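Local structure of nucleoporin NUP82 (Chaetomium thermophilum, 5CWW) at residues B[50-55]-B[143-148]; B[105-110]-B[154-159]; B[68-73]-B[571-576]; B[125-130]-B[347-352]; B[62-67]-B[109-114]. The protein serves, through a chain whose N-terminal beta-propeller domain is described here, as a nuclear pore complex component, probably both structural and a docking partner for transport factors. All blocks are in the same frame, centred on the assembly; numbering follows the deposited sequence.

Contact 1. Residues B[50-55]-B[143-148]; sequences ARRGTE and PDSSHL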
# COMPACT_ATOMS: atom_id res chain seq x y z
N ALA B 50 -1.83 -11.35 15.55
CA ALA B 50 -0.82 -10.35 15.86
C ALA B 50 -0.13 -10.74 17.16
O ALA B 50 -0.66 -11.55 17.91
CB ALA B 50 -1.44 -8.97 15.95
N ARG B 51 1.03 -10.15 17.43
CA ARG B 51 1.82 -10.55 18.59
C ARG B 51 2.65 -9.43 19.20
O ARG B 51 2.94 -8.43 18.55
CB ARG B 51 2.77 -11.69 18.21
CG ARG B 51 3.86 -11.28 17.24
CD ARG B 51 4.89 -12.37 17.06
NE ARG B 51 5.79 -12.49 18.21
CZ ARG B 51 6.96 -11.86 18.33
NH1 ARG B 51 7.39 -11.04 17.38
NH2 ARG B 51 7.69 -12.05 19.42
N ARG B 52 3.04 -9.64 20.45
CA ARG B 52 4.06 -8.84 21.11
C ARG B 52 4.76 -9.76 22.10
O ARG B 52 4.12 -10.33 22.98
CB ARG B 52 3.45 -7.61 21.79
CG ARG B 52 2.38 -7.90 22.83
CD ARG B 52 1.84 -6.62 23.44
NE ARG B 52 1.01 -6.88 24.61
CZ ARG B 52 0.49 -5.93 25.38
NH1 ARG B 52 0.70 -4.65 25.11
NH2 ARG B 52 -0.25 -6.26 26.43
N GLY B 53 6.07 -9.91 21.95
CA GLY B 53 6.80 -10.89 22.73
C GLY B 53 6.18 -12.27 22.54
O GLY B 53 6.03 -12.74 21.42
N THR B 54 5.80 -12.90 23.65
CA THR B 54 5.18 -14.22 23.61
C THR B 54 3.65 -14.14 23.65
O THR B 54 2.97 -15.16 23.61
CB THR B 54 5.66 -15.09 24.78
OG1 THR B 54 5.39 -14.44 26.03
CG2 THR B 54 7.15 -15.36 24.66
N GLU B 55 3.11 -12.92 23.72
CA GLU B 55 1.67 -12.72 23.68
C GLU B 55 1.18 -12.70 22.24
O GLU B 55 1.87 -12.21 21.35
CB GLU B 55 1.27 -11.42 24.38
CG GLU B 55 1.59 -11.36 25.86
CD GLU B 55 1.10 -10.07 26.51
OE1 GLU B 55 0.45 -9.26 25.81
OE2 GLU B 55 1.37 -9.87 27.71
N PRO B 143 -4.28 -3.72 26.91
CA PRO B 143 -4.29 -3.65 28.37
C PRO B 143 -3.00 -4.16 29.00
O PRO B 143 -2.16 -4.75 28.32
CB PRO B 143 -5.45 -4.57 28.74
CG PRO B 143 -5.43 -5.61 27.68
CD PRO B 143 -4.98 -4.92 26.41
N ASP B 144 -2.86 -3.92 30.30
CA ASP B 144 -1.72 -4.42 31.05
C ASP B 144 -1.71 -5.95 31.00
O ASP B 144 -2.77 -6.58 31.04
CB ASP B 144 -1.77 -3.93 32.50
CG ASP B 144 -0.42 -3.98 33.19
OD1 ASP B 144 0.37 -4.91 32.90
OD2 ASP B 144 -0.14 -3.09 34.02
N SER B 145 -0.52 -6.54 30.91
CA SER B 145 -0.39 -7.99 30.83
C SER B 145 -0.82 -8.69 32.12
O SER B 145 -1.05 -9.90 32.13
CB SER B 145 1.05 -8.37 30.48
OG SER B 145 1.43 -7.80 29.23
N SER B 146 -0.93 -7.92 33.21
CA SER B 146 -1.32 -8.48 34.50
C SER B 146 -2.72 -9.08 34.46
O SER B 146 -3.07 -9.92 35.29
CB SER B 146 -1.25 -7.41 35.59
OG SER B 146 -2.12 -6.33 35.29
N HIS B 147 -3.52 -8.66 33.48
CA HIS B 147 -4.90 -9.14 33.34
C HIS B 147 -4.96 -10.59 32.87
O HIS B 147 -6.04 -11.19 32.84
CB HIS B 147 -5.68 -8.25 32.37
CG HIS B 147 -5.98 -6.89 32.91
ND1 HIS B 147 -7.08 -6.63 33.70
CD2 HIS B 147 -5.35 -5.70 32.76
CE1 HIS B 147 -7.10 -5.35 34.02
NE2 HIS B 147 -6.06 -4.76 33.46
N LEU B 148 -3.82 -11.16 32.50
CA LEU B 148 -3.76 -12.56 32.08
C LEU B 148 -3.68 -13.52 33.26
O LEU B 148 -3.91 -14.72 33.11
CB LEU B 148 -2.57 -12.78 31.14
CG LEU B 148 -2.73 -12.23 29.72
CD1 LEU B 148 -1.41 -12.29 28.97
CD2 LEU B 148 -3.81 -12.99 28.96
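Glu55 and Ser145 mark the nearest approach of the two backbones, their CA atoms 8.8 Å apart, so the type II' turn from Arg52 to Glu55 reaches the short 3-10 segment 145-148 through side chains rather than by strand pairing. Arg52 stretches out fully from CG to NE and brings its guanidinium edge to the other loop. There NH2 donates to Pro143 O at 3.1 Å (N-H...O 153°), a bond that lies in the guanidinium plane and runs almost in line with the carbonyl. On the neighbouring edge NE makes a salt bridge to Glu55 OE1, 2.7 Å away, meeting that oxygen from above the carboxylate plane; the other N-H of NH2 adds a weak second bond to it. Trp66 NE1 also donates to OE1, and Gln126 O takes Arg52 NH1. The other carboxylate oxygen faces the 3-10 segment: Ser145 OG donates to Glu55 OE2 over 2.6 Å, on its syn lone pair. Leu148 CD1 lies 3.9 Å from the same OE2 and covers it with a methyl. Held by arginine, indole and hydroxyl, the buried carboxylate probably stays ionised. Arg52 and Glu55 also pair N to O in both directions, and Gly53 takes the positive phi of the turn. This is the classic two-residue beta hairpin, here joining strands 49-52 and 55-60 of one propeller blade and leaning on a loop of the next.

Contact 2. Residues B[105-110]-B[154-159]; sequences GYRIIK and TPFKPK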
# COMPACT_ATOMS: atom_id res chain seq x y z
N GLY B 105 -3.33 -17.08 31.63
CA GLY B 105 -2.71 -16.80 30.35
C GLY B 105 -3.69 -16.77 29.19
O GLY B 105 -3.29 -16.90 28.03
N TYR B 106 -4.97 -16.60 29.50
CA TYR B 106 -6.01 -16.54 28.47
C TYR B 106 -7.10 -15.55 28.86
O TYR B 106 -7.62 -15.59 29.97
CB TYR B 106 -6.62 -17.92 28.24
CG TYR B 106 -7.78 -17.91 27.27
CD1 TYR B 106 -7.58 -17.66 25.92
CD2 TYR B 106 -9.08 -18.14 27.71
CE1 TYR B 106 -8.64 -17.64 25.03
CE2 TYR B 106 -10.14 -18.13 26.82
CZ TYR B 106 -9.92 -17.87 25.49
OH TYR B 106 -10.98 -17.86 24.60
N ARG B 107 -7.45 -14.67 27.92
CA ARG B 107 -8.49 -13.68 28.14
C ARG B 107 -9.24 -13.41 26.84
O ARG B 107 -8.66 -13.52 25.75
CB ARG B 107 -7.90 -12.38 28.68
CG ARG B 107 -7.79 -12.32 30.20
CD ARG B 107 -9.16 -12.18 30.86
NE ARG B 107 -9.09 -11.44 32.11
CZ ARG B 107 -10.14 -10.97 32.77
NH1 ARG B 107 -11.37 -11.16 32.30
NH2 ARG B 107 -9.97 -10.31 33.90
N ILE B 108 -10.51 -13.05 26.95
CA ILE B 108 -11.32 -12.70 25.79
C ILE B 108 -11.41 -11.19 25.68
O ILE B 108 -11.55 -10.49 26.68
CB ILE B 108 -12.75 -13.32 25.88
CG1 ILE B 108 -13.24 -13.75 24.49
CG2 ILE B 108 -13.75 -12.36 26.54
CD1 ILE B 108 -12.62 -15.04 24.02
N ILE B 109 -11.30 -10.68 24.45
CA ILE B 109 -11.46 -9.26 24.18
C ILE B 109 -12.65 -9.04 23.25
O ILE B 109 -12.53 -9.19 22.03
CB ILE B 109 -10.21 -8.63 23.53
CG1 ILE B 109 -8.93 -9.10 24.22
CG2 ILE B 109 -10.32 -7.11 23.53
CD1 ILE B 109 -8.80 -8.66 25.65
N LYS B 110 -13.80 -8.69 23.82
CA LYS B 110 -14.95 -8.32 23.01
C LYS B 110 -14.69 -6.97 22.38
O LYS B 110 -14.11 -6.08 23.01
CB LYS B 110 -16.23 -8.30 23.86
CG LYS B 110 -16.96 -9.64 23.92
CD LYS B 110 -17.56 -10.01 22.57
CE LYS B 110 -18.35 -11.31 22.64
NZ LYS B 110 -18.87 -11.72 21.31
N THR B 154 -9.59 -6.98 39.21
CA THR B 154 -10.01 -5.67 38.70
C THR B 154 -10.80 -5.80 37.39
O THR B 154 -10.62 -6.76 36.65
CB THR B 154 -8.79 -4.75 38.46
OG1 THR B 154 -7.91 -5.36 37.51
CG2 THR B 154 -8.05 -4.50 39.76
N PRO B 155 -11.68 -4.82 37.11
CA PRO B 155 -12.50 -4.89 35.90
C PRO B 155 -11.67 -4.87 34.62
O PRO B 155 -10.68 -4.14 34.54
CB PRO B 155 -13.39 -3.65 36.01
CG PRO B 155 -12.65 -2.72 36.90
CD PRO B 155 -11.95 -3.60 37.89
N PHE B 156 -12.10 -5.65 33.63
CA PHE B 156 -11.36 -5.81 32.39
C PHE B 156 -12.16 -5.30 31.20
O PHE B 156 -13.03 -5.99 30.68
CB PHE B 156 -10.99 -7.28 32.19
CG PHE B 156 -10.12 -7.53 30.99
CD1 PHE B 156 -8.83 -7.02 30.93
CD2 PHE B 156 -10.58 -8.28 29.93
CE1 PHE B 156 -8.03 -7.25 29.84
CE2 PHE B 156 -9.79 -8.51 28.83
CZ PHE B 156 -8.51 -8.00 28.78
N LYS B 157 -11.86 -4.07 30.78
CA LYS B 157 -12.57 -3.43 29.68
C LYS B 157 -11.61 -2.60 28.82
O LYS B 157 -11.56 -1.37 28.94
CB LYS B 157 -13.72 -2.55 30.21
CG LYS B 157 -13.34 -1.59 31.33
CD LYS B 157 -14.57 -0.92 31.93
CE LYS B 157 -15.34 -1.87 32.85
NZ LYS B 157 -16.52 -1.20 33.47
N PRO B 158 -10.85 -3.27 27.95
CA PRO B 158 -9.90 -2.59 27.06
C PRO B 158 -10.56 -1.53 26.19
O PRO B 158 -11.58 -1.80 25.55
CB PRO B 158 -9.34 -3.73 26.20
CG PRO B 158 -9.53 -4.95 27.02
CD PRO B 158 -10.80 -4.73 27.78
N LYS B 159 -9.99 -0.33 26.17
CA LYS B 159 -10.55 0.78 25.41
C LYS B 159 -10.36 0.59 23.91
O LYS B 159 -9.28 0.25 23.44
CB LYS B 159 -9.90 2.10 25.85
CG LYS B 159 -10.39 3.34 25.11
CD LYS B 159 -11.88 3.57 25.32
CE LYS B 159 -12.36 4.83 24.63
NZ LYS B 159 -13.83 5.02 24.78
O HOH W 1 -12.29 -8.92 35.29
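Phe156 points its CB at strand 106-110 and lays its ring between an arginine and a proline. At the root, CB rests over one face of the Arg107 guanidinium, 3.6 Å from NH2. Because CG is anti to the backbone N (chi1 -175°), the ring continues beneath the same cation: CG and CD2 lie under CZ and NH1, the two groups stacked with centres 4.4 Å apart and planes 24° from parallel, an off-centre cation-pi contact. On the opposite face Pro158 CD sits over the middle of the ring, 4.0 Å above its plane. Farther out, CE2 meets Ile108 O at the ring edge, in plane, at 3.4 Å. The far corner CZ runs into Ile109 CD1, a close 3.2 Å, with the two side chains crossing at about a right angle; the same methyl also touches Pro158 CG at 4.0 Å. The guanidinium is held by more than the ring, for NE donates to His147 O and a water in its plane links NH2 (3.0 Å) to Thr154 O. A leucine in place of Arg107 would probably leave that His147 carbonyl without its donor, undo the water bridge and strip one face of the Phe156 ring of its stacked cation. CD1 of Phe156 packs against the ring of His147. Strand 106-110 is the outermost strand of the first blade, paired with 63-68, and the loop 154-159 packs against it before entering strand 160-162 of the second blade.

Contact 3. Residues B[68-73]-B[571-576]; sequences DLAQLK and PDLGYF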
# COMPACT_ATOMS: atom_id res chain seq x y z
N ASP B 68 -0.98 -15.57 26.41
CA ASP B 68 0.48 -15.67 26.48
C ASP B 68 0.89 -17.12 26.25
O ASP B 68 0.51 -18.01 27.02
CB ASP B 68 0.99 -15.17 27.84
CG ASP B 68 2.50 -15.00 27.88
OD1 ASP B 68 3.22 -15.89 27.38
OD2 ASP B 68 2.97 -13.97 28.40
N LEU B 69 1.68 -17.35 25.21
CA LEU B 69 2.09 -18.70 24.84
C LEU B 69 2.97 -19.35 25.90
O LEU B 69 2.97 -20.57 26.05
CB LEU B 69 2.82 -18.69 23.50
CG LEU B 69 2.02 -18.20 22.29
CD1 LEU B 69 2.88 -18.23 21.04
CD2 LEU B 69 0.76 -19.03 22.09
N ALA B 70 3.72 -18.53 26.63
CA ALA B 70 4.60 -19.04 27.68
C ALA B 70 3.79 -19.67 28.80
O ALA B 70 4.05 -20.80 29.21
CB ALA B 70 5.49 -17.93 28.22
N GLN B 71 2.81 -18.93 29.31
CA GLN B 71 1.99 -19.39 30.41
C GLN B 71 1.12 -20.58 29.99
O GLN B 71 0.97 -21.54 30.75
CB GLN B 71 1.11 -18.26 30.94
CG GLN B 71 1.89 -17.01 31.35
CD GLN B 71 0.99 -15.88 31.84
OE1 GLN B 71 -0.14 -16.11 32.27
NE2 GLN B 71 1.49 -14.66 31.77
N LEU B 72 0.55 -20.51 28.79
CA LEU B 72 -0.29 -21.59 28.28
C LEU B 72 0.52 -22.88 28.10
O LEU B 72 -0.01 -23.98 28.26
CB LEU B 72 -0.93 -21.19 26.96
CG LEU B 72 -1.98 -20.08 27.05
CD1 LEU B 72 -2.27 -19.50 25.67
CD2 LEU B 72 -3.26 -20.60 27.69
N LYS B 73 1.80 -22.73 27.77
CA LYS B 73 2.69 -23.88 27.68
C LYS B 73 2.91 -24.47 29.07
O LYS B 73 2.76 -25.67 29.27
CB LYS B 73 4.02 -23.48 27.05
CG LYS B 73 5.00 -24.64 26.87
CD LYS B 73 6.37 -24.16 26.43
CE LYS B 73 7.37 -25.31 26.36
NZ LYS B 73 8.76 -24.84 26.15
N PRO B 571 13.52 -16.72 23.35
CA PRO B 571 14.59 -17.55 23.91
C PRO B 571 14.09 -18.79 24.65
O PRO B 571 14.79 -19.80 24.68
CB PRO B 571 15.31 -16.60 24.87
CG PRO B 571 14.32 -15.54 25.18
CD PRO B 571 13.55 -15.36 23.92
N ASP B 572 12.89 -18.71 25.22
CA ASP B 572 12.34 -19.83 25.99
C ASP B 572 11.47 -20.75 25.13
O ASP B 572 11.61 -21.97 25.19
CB ASP B 572 11.52 -19.30 27.17
CG ASP B 572 12.35 -18.48 28.14
OD1 ASP B 572 13.56 -18.75 28.27
OD2 ASP B 572 11.79 -17.56 28.77
N LEU B 573 10.58 -20.16 24.34
CA LEU B 573 9.67 -20.94 23.49
C LEU B 573 10.36 -21.38 22.20
O LEU B 573 9.99 -22.40 21.62
CB LEU B 573 8.42 -20.13 23.17
CG LEU B 573 7.49 -19.83 24.34
CD1 LEU B 573 6.40 -18.86 23.92
CD2 LEU B 573 6.87 -21.11 24.90
N GLY B 574 11.34 -20.60 21.76
CA GLY B 574 12.11 -20.93 20.58
C GLY B 574 11.73 -20.14 19.35
O GLY B 574 11.18 -19.04 19.44
N TYR B 575 12.03 -20.71 18.19
CA TYR B 575 11.87 -20.04 16.90
C TYR B 575 10.89 -20.83 16.04
O TYR B 575 11.16 -21.97 15.66
CB TYR B 575 13.23 -19.90 16.22
CG TYR B 575 13.21 -19.38 14.80
CD1 TYR B 575 12.42 -18.30 14.43
CD2 TYR B 575 14.03 -19.95 13.83
CE1 TYR B 575 12.42 -17.82 13.13
CE2 TYR B 575 14.04 -19.48 12.53
CZ TYR B 575 13.23 -18.42 12.18
OH TYR B 575 13.25 -17.96 10.89
N PHE B 576 9.75 -20.22 15.72
CA PHE B 576 8.69 -20.92 15.02
C PHE B 576 7.73 -19.98 14.30
O PHE B 576 7.77 -18.76 14.48
CB PHE B 576 7.90 -21.79 16.01
CG PHE B 576 7.18 -21.01 17.07
CD1 PHE B 576 7.88 -20.47 18.14
CD2 PHE B 576 5.81 -20.83 17.02
CE1 PHE B 576 7.22 -19.76 19.13
CE2 PHE B 576 5.15 -20.12 18.00
CZ PHE B 576 5.85 -19.58 19.05
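Leu573, the residue most covered by this contact, spreads its two methyls over the first turn of helix 69-77, where its CA comes within 6.8 Å of the CA of Ala70. CD1 settles against Leu69 CB at 3.6 Å and lies 3.8 Å from Ala70 N, thus covering the very start of the helix. CD2 turns the other way and presses on Lys73 CD at 3.4 Å, closer than carbons usually come. Lys73 reaches it with CG anti to the backbone N (chi1 -178°) and the rest of its chain straight, so that the aliphatic part slides past Leu573 in the opposite direction. Its NZ ends near Asp572 O, at a long 4.2 Å.

Leu69 carries the packing on from the other flank: its CD1 approaches the Phe576 ring in plane at the edge, 3.8 Å from CZ. That ring in turn stacks on Phe589. The helix start is fixed by Asp68, the N-cap, whose OD1 accepts from Ala70 N at 2.8 Å and also meets Thr54 OG1. Across from it, the backbone N atoms of Asp572 and Leu573 are both held by Asp570 OD2.

The helix is an insertion between the third and fourth strands of the first blade, whereas residues 571-576 link strands 566-570 and 576-580 near the C-terminus. Their apolar packing joins the first blade to the last strands of the chain, consistent with the closure of a beta-propeller ring.

Contact 4. Residues B[125-130]-B[347-352]; sequences NQDFLA and EATGEA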
# COMPACT_ATOMS: atom_id res chain seq x y z
N ASN B 125 5.66 0.16 19.22
CA ASN B 125 5.95 -0.02 20.64
C ASN B 125 4.96 -0.98 21.31
O ASN B 125 5.00 -1.17 22.53
CB ASN B 125 5.94 1.34 21.35
CG ASN B 125 7.03 2.26 20.84
OD1 ASN B 125 8.12 1.81 20.47
ND2 ASN B 125 6.73 3.55 20.79
N GLN B 126 4.08 -1.56 20.51
CA GLN B 126 3.22 -2.66 20.95
C GLN B 126 2.26 -2.25 22.07
O GLN B 126 1.94 -3.06 22.94
CB GLN B 126 4.08 -3.84 21.40
CG GLN B 126 5.06 -4.32 20.34
CD GLN B 126 5.93 -5.47 20.81
OE1 GLN B 126 6.29 -5.56 21.98
NE2 GLN B 126 6.26 -6.37 19.89
N ASP B 127 1.81 -1.00 22.04
CA ASP B 127 0.82 -0.51 23.00
C ASP B 127 -0.54 -0.29 22.33
O ASP B 127 -1.57 -0.35 22.99
CB ASP B 127 1.31 0.78 23.66
CG ASP B 127 1.83 1.79 22.65
OD1 ASP B 127 2.02 1.43 21.47
OD2 ASP B 127 2.06 2.95 23.05
N PHE B 128 -0.53 -0.03 21.02
CA PHE B 128 -1.76 0.12 20.24
C PHE B 128 -1.92 -1.03 19.25
O PHE B 128 -0.95 -1.54 18.71
CB PHE B 128 -1.77 1.44 19.46
CG PHE B 128 -1.86 2.68 20.33
CD1 PHE B 128 -1.93 2.59 21.71
CD2 PHE B 128 -1.89 3.93 19.74
CE1 PHE B 128 -2.01 3.73 22.48
CE2 PHE B 128 -1.97 5.07 20.50
CZ PHE B 128 -2.04 4.98 21.88
N LEU B 129 -3.17 -1.43 19.02
CA LEU B 129 -3.50 -2.47 18.05
C LEU B 129 -4.59 -1.99 17.09
O LEU B 129 -5.70 -1.68 17.51
CB LEU B 129 -3.95 -3.74 18.76
CG LEU B 129 -4.30 -4.93 17.86
CD1 LEU B 129 -3.05 -5.48 17.18
CD2 LEU B 129 -5.00 -6.02 18.65
N ALA B 130 -4.25 -1.92 15.81
CA ALA B 130 -5.21 -1.55 14.78
C ALA B 130 -6.08 -2.75 14.42
O ALA B 130 -5.57 -3.84 14.16
CB ALA B 130 -4.50 -1.02 13.55
N GLU B 347 9.00 8.84 26.23
CA GLU B 347 8.52 7.69 25.49
C GLU B 347 7.31 7.10 26.20
O GLU B 347 7.34 6.86 27.41
CB GLU B 347 9.64 6.66 25.36
CG GLU B 347 9.34 5.48 24.45
CD GLU B 347 10.57 4.65 24.14
OE1 GLU B 347 11.58 4.79 24.86
OE2 GLU B 347 10.52 3.86 23.18
N ALA B 348 6.24 6.88 25.45
CA ALA B 348 4.97 6.41 26.01
C ALA B 348 5.13 5.09 26.75
O ALA B 348 4.61 4.91 27.85
CB ALA B 348 3.93 6.28 24.91
N THR B 349 5.86 4.16 26.13
CA THR B 349 6.15 2.87 26.74
C THR B 349 7.63 2.80 27.09
O THR B 349 8.23 1.73 27.04
CB THR B 349 5.81 1.70 25.79
OG1 THR B 349 6.81 1.61 24.76
CG2 THR B 349 4.44 1.90 25.16
N GLY B 350 8.20 3.94 27.46
CA GLY B 350 9.64 4.03 27.63
C GLY B 350 10.16 4.84 28.80
O GLY B 350 9.43 5.52 29.52
N GLU B 351 11.47 4.72 28.94
CA GLU B 351 12.29 5.38 29.94
C GLU B 351 13.35 6.29 29.33
O GLU B 351 14.39 6.54 29.94
CB GLU B 351 12.96 4.36 30.85
CG GLU B 351 12.01 3.33 31.48
CD GLU B 351 11.50 2.29 30.50
OE1 GLU B 351 11.93 2.31 29.32
OE2 GLU B 351 10.66 1.46 30.90
N ALA B 352 13.09 6.79 28.12
CA ALA B 352 14.07 7.64 27.45
C ALA B 352 13.47 8.59 26.42
O ALA B 352 12.57 8.25 25.65
CB ALA B 352 15.13 6.77 26.79
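Thr349 slots its side chain between Asn125 and Asp127, on the hairpin that joins strands 119-122 and 128-132 of a beta-propeller blade. It belongs to a type I turn, Glu347 to Gly350, in the long insertion between strands 281-284 and 369-370 of another blade. The packed half of the contact is the threonine itself. Its hydroxyl OG1 lies against Asn125 CB at 3.5 Å, while the other branch, CG2, sits beside the backbone N and anti to the carbonyl carbon, which directs this methyl at Asp127, 3.6 Å from CB.

The rest of the contact, also at the surface, is much looser. Glu347 leans toward the hairpin with its extended chain, but OE2 stays 4.2 Å from Asn125 OD1, the carboxylate and amide planes 68° apart. Ala348 CB is likewise 4.2 Å from Asp127 OD2, and this residue is poorly ordered. Even the turn is lightly tied, its closing bond from Gly350 N to Glu347 O being weak. No hydrogen bond crosses between the segments; the hairpin side chains find polar partners in the second and third blades, Asn125 ND2 weakly with Asn186 O and Asp127 OD1 with Ser123 OG. Between these two segments the touch is van der Waals contact alone.

At the tightest point Thr349 CG2 stands 3.3 Å from Asp127 OD2, an oxygen whose hydrogen bond goes to His188 NE2.

Contact 5. Residues B[62-67]-B[109-114]; sequences KQIRWG and IKTPVA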
# COMPACT_ATOMS: atom_id res chain seq x y z
N LYS B 62 -16.07 -11.37 15.72
CA LYS B 62 -16.13 -10.01 16.25
C LYS B 62 -15.40 -9.86 17.58
O LYS B 62 -15.58 -8.87 18.28
CB LYS B 62 -17.58 -9.57 16.41
CG LYS B 62 -18.38 -9.52 15.12
CD LYS B 62 -19.80 -9.04 15.36
CE LYS B 62 -20.58 -8.91 14.06
NZ LYS B 62 -20.69 -10.20 13.34
N GLN B 63 -14.57 -10.85 17.93
CA GLN B 63 -13.81 -10.80 19.18
C GLN B 63 -12.34 -11.15 18.96
O GLN B 63 -11.99 -11.83 18.00
CB GLN B 63 -14.42 -11.76 20.21
CG GLN B 63 -14.35 -13.23 19.82
CD GLN B 63 -15.02 -14.13 20.84
OE1 GLN B 63 -15.78 -13.68 21.69
NE2 GLN B 63 -14.71 -15.43 20.77
N ILE B 64 -11.50 -10.67 19.87
CA ILE B 64 -10.07 -10.97 19.84
C ILE B 64 -9.68 -11.80 21.05
O ILE B 64 -9.90 -11.39 22.19
CB ILE B 64 -9.22 -9.68 19.81
CG1 ILE B 64 -9.64 -8.78 18.65
CG2 ILE B 64 -7.73 -10.02 19.71
CD1 ILE B 64 -9.01 -7.40 18.68
N ARG B 65 -9.12 -12.98 20.81
CA ARG B 65 -8.71 -13.87 21.88
C ARG B 65 -7.25 -13.63 22.24
O ARG B 65 -6.35 -13.80 21.41
CB ARG B 65 -8.96 -15.33 21.50
CG ARG B 65 -10.42 -15.60 21.20
CD ARG B 65 -10.69 -17.04 20.83
NE ARG B 65 -12.11 -17.27 20.63
CZ ARG B 65 -12.62 -18.21 19.83
NH1 ARG B 65 -11.83 -19.03 19.17
NH2 ARG B 65 -13.94 -18.34 19.72
N TRP B 66 -7.03 -13.23 23.49
CA TRP B 66 -5.73 -12.81 23.98
C TRP B 66 -5.10 -13.89 24.85
O TRP B 66 -5.75 -14.45 25.72
CB TRP B 66 -5.88 -11.51 24.77
CG TRP B 66 -4.62 -10.95 25.32
CD1 TRP B 66 -3.37 -11.05 24.78
CD2 TRP B 66 -4.48 -10.18 26.52
NE1 TRP B 66 -2.46 -10.39 25.57
CE2 TRP B 66 -3.12 -9.85 26.65
CE3 TRP B 66 -5.38 -9.75 27.50
CZ2 TRP B 66 -2.63 -9.10 27.72
CZ3 TRP B 66 -4.89 -9.01 28.56
CH2 TRP B 66 -3.53 -8.69 28.66
N GLY B 67 -3.82 -14.19 24.61
CA GLY B 67 -3.13 -15.20 25.39
C GLY B 67 -1.62 -15.14 25.32
O GLY B 67 -1.04 -14.72 24.32
N ILE B 109 -11.30 -10.68 24.45
CA ILE B 109 -11.46 -9.26 24.18
C ILE B 109 -12.65 -9.04 23.25
O ILE B 109 -12.53 -9.19 22.03
CB ILE B 109 -10.21 -8.63 23.53
CG1 ILE B 109 -8.93 -9.10 24.22
CG2 ILE B 109 -10.32 -7.11 23.53
CD1 ILE B 109 -8.80 -8.66 25.65
N LYS B 110 -13.80 -8.69 23.82
CA LYS B 110 -14.95 -8.32 23.01
C LYS B 110 -14.69 -6.97 22.38
O LYS B 110 -14.11 -6.08 23.01
CB LYS B 110 -16.23 -8.30 23.86
CG LYS B 110 -16.96 -9.64 23.92
CD LYS B 110 -17.56 -10.01 22.57
CE LYS B 110 -18.35 -11.31 22.64
NZ LYS B 110 -18.87 -11.72 21.31
N THR B 111 -15.13 -6.82 21.13
CA THR B 111 -14.88 -5.60 20.37
C THR B 111 -16.20 -4.99 19.90
O THR B 111 -17.23 -5.67 19.90
CB THR B 111 -13.99 -5.87 19.14
OG1 THR B 111 -14.77 -6.51 18.12
CG2 THR B 111 -12.81 -6.76 19.51
N PRO B 112 -16.18 -3.71 19.51
CA PRO B 112 -17.39 -3.04 19.02
C PRO B 112 -17.59 -3.15 17.51
O PRO B 112 -18.45 -2.46 16.97
CB PRO B 112 -17.16 -1.59 19.43
CG PRO B 112 -15.68 -1.43 19.31
CD PRO B 112 -15.08 -2.75 19.71
N VAL B 113 -16.81 -4.00 16.83
CA VAL B 113 -16.93 -4.12 15.38
C VAL B 113 -18.30 -4.67 15.00
O VAL B 113 -18.95 -5.35 15.79
CB VAL B 113 -15.83 -5.03 14.79
CG1 VAL B 113 -14.45 -4.44 15.07
CG2 VAL B 113 -15.95 -6.47 15.32
N ALA B 114 -18.73 -4.37 13.77
CA ALA B 114 -20.03 -4.80 13.27
C ALA B 114 -19.90 -5.89 12.21
O ALA B 114 -20.89 -6.35 11.66
CB ALA B 114 -20.80 -3.61 12.71
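The indole of Trp66 takes Ile109 obliquely, CE3 standing 4.0 Å from CD1, while Trp66 CB rests on CG1 at 3.9 Å. Phe57 stacks on the indole, and Pro143, Leu148 and Phe156 gather round its six-membered ring. Ile64 lies on the same sheet face, its CB 4.0 Å from that of Ile109; Gln63 and Lys110 point to the other face as a non-hydrogen-bonded pair. Between the isoleucines the antiparallel hydrogen-bonded pair is complete: Ile64 N donates to Ile109 O at 2.8 Å, nearly straight at 174°, and Ile109 N returns a more bent bond to Ile64 O. These are the third and fourth strands of the first propeller blade, 106-110 forming its outer edge. Beyond the pair the strand frays, and a side chain takes over: Thr111 OG1 donates to Lys62 O over 2.5 Å, from 46° above the carbonyl plane, and weakly accepts from Val113 N. Its CG2, beside the backbone N, touches Ile64 CG1 at 3.9 Å. Replacing Thr111 by an alanine removes OG1 and CG2 and is likely to leave Lys62 O without this donor and open a gap beside Ile64. Val113 CG2 packs on Lys62 CB, 3.7 Å away.

Overall arrangement
Contacts 1, 2, 3 and 5, all partly buried, cluster round the first propeller blade. Contact 5 pairs two of its strands by backbone bonds; contacts 1 and 2 join its hairpin and outer strand to one loop of the second blade, the first by hydrogen bonds of an Arg52-Glu55 pair, the second by stacking and apolar packing. Trp66 of contact 5 connects them, touching Glu55, Leu148 and Phe156. Contact 3, where the helix after strand 63-68 meets the C-terminal strands, is mainly apolar and meets contact 1 where Thr54 bonds Asp68. Contact 4 differs: a surface contact without hydrogen bonds between its segments, it ties a distant insertion to the second blade, yet Gln126 still reaches Arg52 of contact 1.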